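Local coordinates for SA0254 protein (Staphylococcus aureus subsp. aureus, PDB 2OOI), which probably serves as the ligand-sensing UTRA domain of a GntR-family transcription regulator, although its effector is not known, at residues 88-92 / 93-97. Residues are numbered along the deposited sequence; the frame is centred on the assembly and turned at random.
Sequences FDYLE and SNMKL
M95 folds its thioether along the phenol end of Y90, five residues earlier, near the C-terminal end of helix 87-94. Y90 holds its CG trans to the backbone N (chi1 168°), which carries the ring outward from the helix and somewhat forward, toward its C-terminal end, to meet N94 and M95 alongside the last turn. Bends at chi2 and chi3 of M95 lay CG, SD and CE on one side of the ring plane, out toward its CE1, CZ and OH end. M95 CG lies 3.5 Å from Y90 CE1, while the methyl CE sits 3.5 Å from Y90 OH. The sulfur stands 4.8 Å from the ring centroid, 46° off its normal, giving an oblique Met-aromatic contact. Obliquely, on the same side of the ring as M95, the carboxamide of N94 approaches Y90 CD2, with CG at 3.8 Å from it; ring and amide planes are inclined by 35°. The phenol OH finds its polar partner outside the turn, in the carbonyl of Y77.

In the backbone, the carbonyls of successive residues take up different spacings. D89 O accepts two bonds from S93, the backbone N-H and the hydroxyl; OG, 2.8 Å away, comes from above the carbonyl plane. Y90 O is likewise shared, by the N-H groups of N94 and M95, and the second is a wider, pi-type bond of 3.0 Å. L91 O then receives L97 N at 2.8 Å, six residues on, as K96 takes positive phi and turns the chain out of the helix. Its CA-H meets E92 O.

The exit leaves L97 with L91 on the inner side, their CB atoms just touching. Both lean on F142 of strand 141-150 and on helix 72-75, L91 through V75 and L97 through I74. Y90 rests on L78 and I82 of the adjoining loop, M95 on K76, and E92 reaches I99 at the start of strand 99-110.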
ATOM      1  N   PHE B  88      -2.414  10.350 -18.142  1.00 54.68           N
ATOM      2  CA  PHE B  88      -1.244  11.067 -17.676  1.00 55.49           C
ATOM      3  C   PHE B  88      -0.216  11.404 -18.786  1.00 55.48           C
ATOM      4  O   PHE B  88       0.454  12.437 -18.700  1.00 55.43           O
ATOM      5  CB  PHE B  88      -0.675  10.358 -16.418  1.00 56.89           C
ATOM      6  CG  PHE B  88      -1.634  10.462 -15.231  1.00 59.16           C
ATOM      7  CD1 PHE B  88      -1.656  11.635 -14.421  1.00 60.36           C
ATOM      8  CD2 PHE B  88      -2.413   9.385 -14.841  1.00 60.21           C
ATOM      9  CE1 PHE B  88      -2.462  11.742 -13.290  1.00 58.85           C
ATOM     10  CE2 PHE B  88      -3.229   9.492 -13.712  1.00 60.62           C
ATOM     11  CZ  PHE B  88      -3.241  10.685 -12.924  1.00 59.91           C
ATOM     12  N   ASP B  89      -0.130  10.585 -19.840  1.00 54.98           N
ATOM     13  CA  ASP B  89       0.723  10.914 -20.982  1.00 54.85           C
ATOM     14  C   ASP B  89       0.129  12.083 -21.722  1.00 54.00           C
ATOM     15  O   ASP B  89       0.849  12.994 -22.113  1.00 53.94           O
ATOM     16  CB  ASP B  89       0.886   9.743 -21.980  1.00 55.65           C
ATOM     17  CG  ASP B  89       1.648   8.565 -21.399  1.00 57.94           C
ATOM     18  OD1 ASP B  89       2.299   8.707 -20.327  1.00 60.81           O
ATOM     19  OD2 ASP B  89       1.587   7.481 -22.024  1.00 61.33           O
ATOM     20  N   TYR B  90      -1.183  12.041 -21.937  1.00 52.86           N
ATOM     21  CA  TYR B  90      -1.877  13.161 -22.564  1.00 52.68           C
ATOM     22  C   TYR B  90      -1.611  14.429 -21.771  1.00 52.13           C
ATOM     23  O   TYR B  90      -1.203  15.457 -22.326  1.00 52.03           O
ATOM     24  CB  TYR B  90      -3.373  12.877 -22.656  1.00 51.99           C
ATOM     25  CG  TYR B  90      -4.257  14.054 -23.032  1.00 52.44           C
ATOM     26  CD1 TYR B  90      -4.929  14.782 -22.047  1.00 50.75           C
ATOM     27  CD2 TYR B  90      -4.472  14.415 -24.372  1.00 52.41           C
ATOM     28  CE1 TYR B  90      -5.753  15.834 -22.375  1.00 50.32           C
ATOM     29  CE2 TYR B  90      -5.318  15.491 -24.708  1.00 51.00           C
ATOM     30  CZ  TYR B  90      -5.949  16.192 -23.695  1.00 50.72           C
ATOM     31  OH  TYR B  90      -6.788  17.254 -23.974  1.00 51.13           O
ATOM     32  N   LEU B  91      -1.803  14.340 -20.463  1.00 51.52           N
ATOM     33  CA  LEU B  91      -1.614  15.495 -19.617  1.00 51.55           C
ATOM     34  C   LEU B  91      -0.207  16.082 -19.762  1.00 51.93           C
ATOM     35  O   LEU B  91      -0.063  17.282 -19.900  1.00 52.11           O
ATOM     36  CB  LEU B  91      -1.961  15.157 -18.167  1.00 51.41           C
ATOM     37  CG  LEU B  91      -3.403  14.783 -17.772  1.00 50.25           C
ATOM     38  CD1 LEU B  91      -3.566  14.345 -16.321  1.00 49.62           C
ATOM     39  CD2 LEU B  91      -4.357  15.873 -18.111  1.00 49.29           C
ATOM     40  N   GLU B  92       0.828  15.253 -19.764  1.00 52.76           N
ATOM     41  CA  GLU B  92       2.206  15.766 -19.904  1.00 53.33           C
ATOM     42  C   GLU B  92       2.630  16.029 -21.349  1.00 52.99           C
ATOM     43  O   GLU B  92       3.222  17.055 -21.633  1.00 53.17           O
ATOM     44  CB  GLU B  92       3.218  14.830 -19.253  1.00 53.27           C
ATOM     45  CG  GLU B  92       3.108  14.769 -17.754  1.00 54.80           C
ATOM     46  CD  GLU B  92       4.103  13.778 -17.127  1.00 56.20           C
ATOM     47  OE1 GLU B  92       4.841  13.119 -17.907  1.00 58.31           O
ATOM     48  OE2 GLU B  92       4.131  13.643 -15.866  1.00 60.92           O
ATOM     49  N   SER B  93       2.336  15.108 -22.256  1.00 52.84           N
ATOM     50  CA  SER B  93       2.770  15.249 -23.643  1.00 52.78           C
ATOM     51  C   SER B  93       1.986  16.303 -24.397  1.00 52.55           C
ATOM     52  O   SER B  93       2.574  17.119 -25.079  1.00 52.93           O
ATOM     53  CB  SER B  93       2.665  13.921 -24.389  1.00 52.83           C
ATOM     54  OG  SER B  93       3.240  12.873 -23.618  1.00 54.75           O
ATOM     55  N   ASN B  94       0.661  16.281 -24.291  1.00 52.29           N
ATOM     56  CA  ASN B  94      -0.175  17.198 -25.065  1.00 51.86           C
ATOM     57  C   ASN B  94      -0.477  18.469 -24.311  1.00 51.51           C
ATOM     58  O   ASN B  94      -0.170  19.551 -24.778  1.00 51.58           O
ATOM     59  CB  ASN B  94      -1.489  16.543 -25.458  1.00 51.75           C
ATOM     60  CG  ASN B  94      -1.291  15.249 -26.185  1.00 51.88           C
ATOM     61  OD1 ASN B  94      -0.543  14.373 -25.736  1.00 50.31           O
ATOM     62  ND2 ASN B  94      -1.981  15.101 -27.317  1.00 52.92           N
ATOM     63  N   MET B  95      -1.090  18.336 -23.145  1.00 51.50           N
ATOM     64  CA  MET B  95      -1.465  19.500 -22.347  1.00 51.66           C
ATOM     65  C   MET B  95      -0.258  20.122 -21.637  1.00 52.26           C
ATOM     66  O   MET B  95      -0.405  21.156 -20.990  1.00 52.64           O
ATOM     67  CB  MET B  95      -2.537  19.148 -21.300  1.00 50.34           C
ATOM     68  CG  MET B  95      -3.908  18.781 -21.852  1.00 47.53           C
ATOM     69  SD  MET B  95      -4.665  19.906 -23.048  1.00 36.26           S
ATOM     70  CE  MET B  95      -3.953  19.228 -24.513  1.00 36.98           C
ATOM     71  N   LYS B  96       0.922  19.515 -21.751  1.00 53.15           N
ATOM     72  CA  LYS B  96       2.117  20.045 -21.099  1.00 53.98           C
ATOM     73  C   LYS B  96       1.887  20.437 -19.626  1.00 54.45           C
ATOM     74  O   LYS B  96       2.426  21.435 -19.151  1.00 54.26           O
ATOM     75  CB  LYS B  96       2.658  21.231 -21.898  1.00 54.47           C
ATOM     76  CG  LYS B  96       3.802  20.860 -22.838  1.00 56.42           C
ATOM     77  CD  LYS B  96       3.358  19.912 -23.951  1.00 57.87           C
ATOM     78  CE  LYS B  96       4.256  20.037 -25.184  1.00 57.17           C
ATOM     79  NZ  LYS B  96       5.686  19.748 -24.854  1.00 58.60           N
ATOM     80  N   LEU B  97       1.098  19.641 -18.904  1.00 55.07           N
ATOM     81  CA  LEU B  97       0.793  19.934 -17.505  1.00 55.71           C
ATOM     82  C   LEU B  97       1.956  19.505 -16.645  1.00 56.52           C
ATOM     83  O   LEU B  97       2.440  18.389 -16.789  1.00 56.95           O
ATOM     84  CB  LEU B  97      -0.457  19.193 -17.043  1.00 55.31           C
ATOM     85  CG  LEU B  97      -0.944  19.621 -15.659  1.00 54.90           C
ATOM     86  CD1 LEU B  97      -1.355  21.096 -15.655  1.00 52.18           C
ATOM     87  CD2 LEU B  97      -2.088  18.712 -15.209  1.00 54.76           C
TER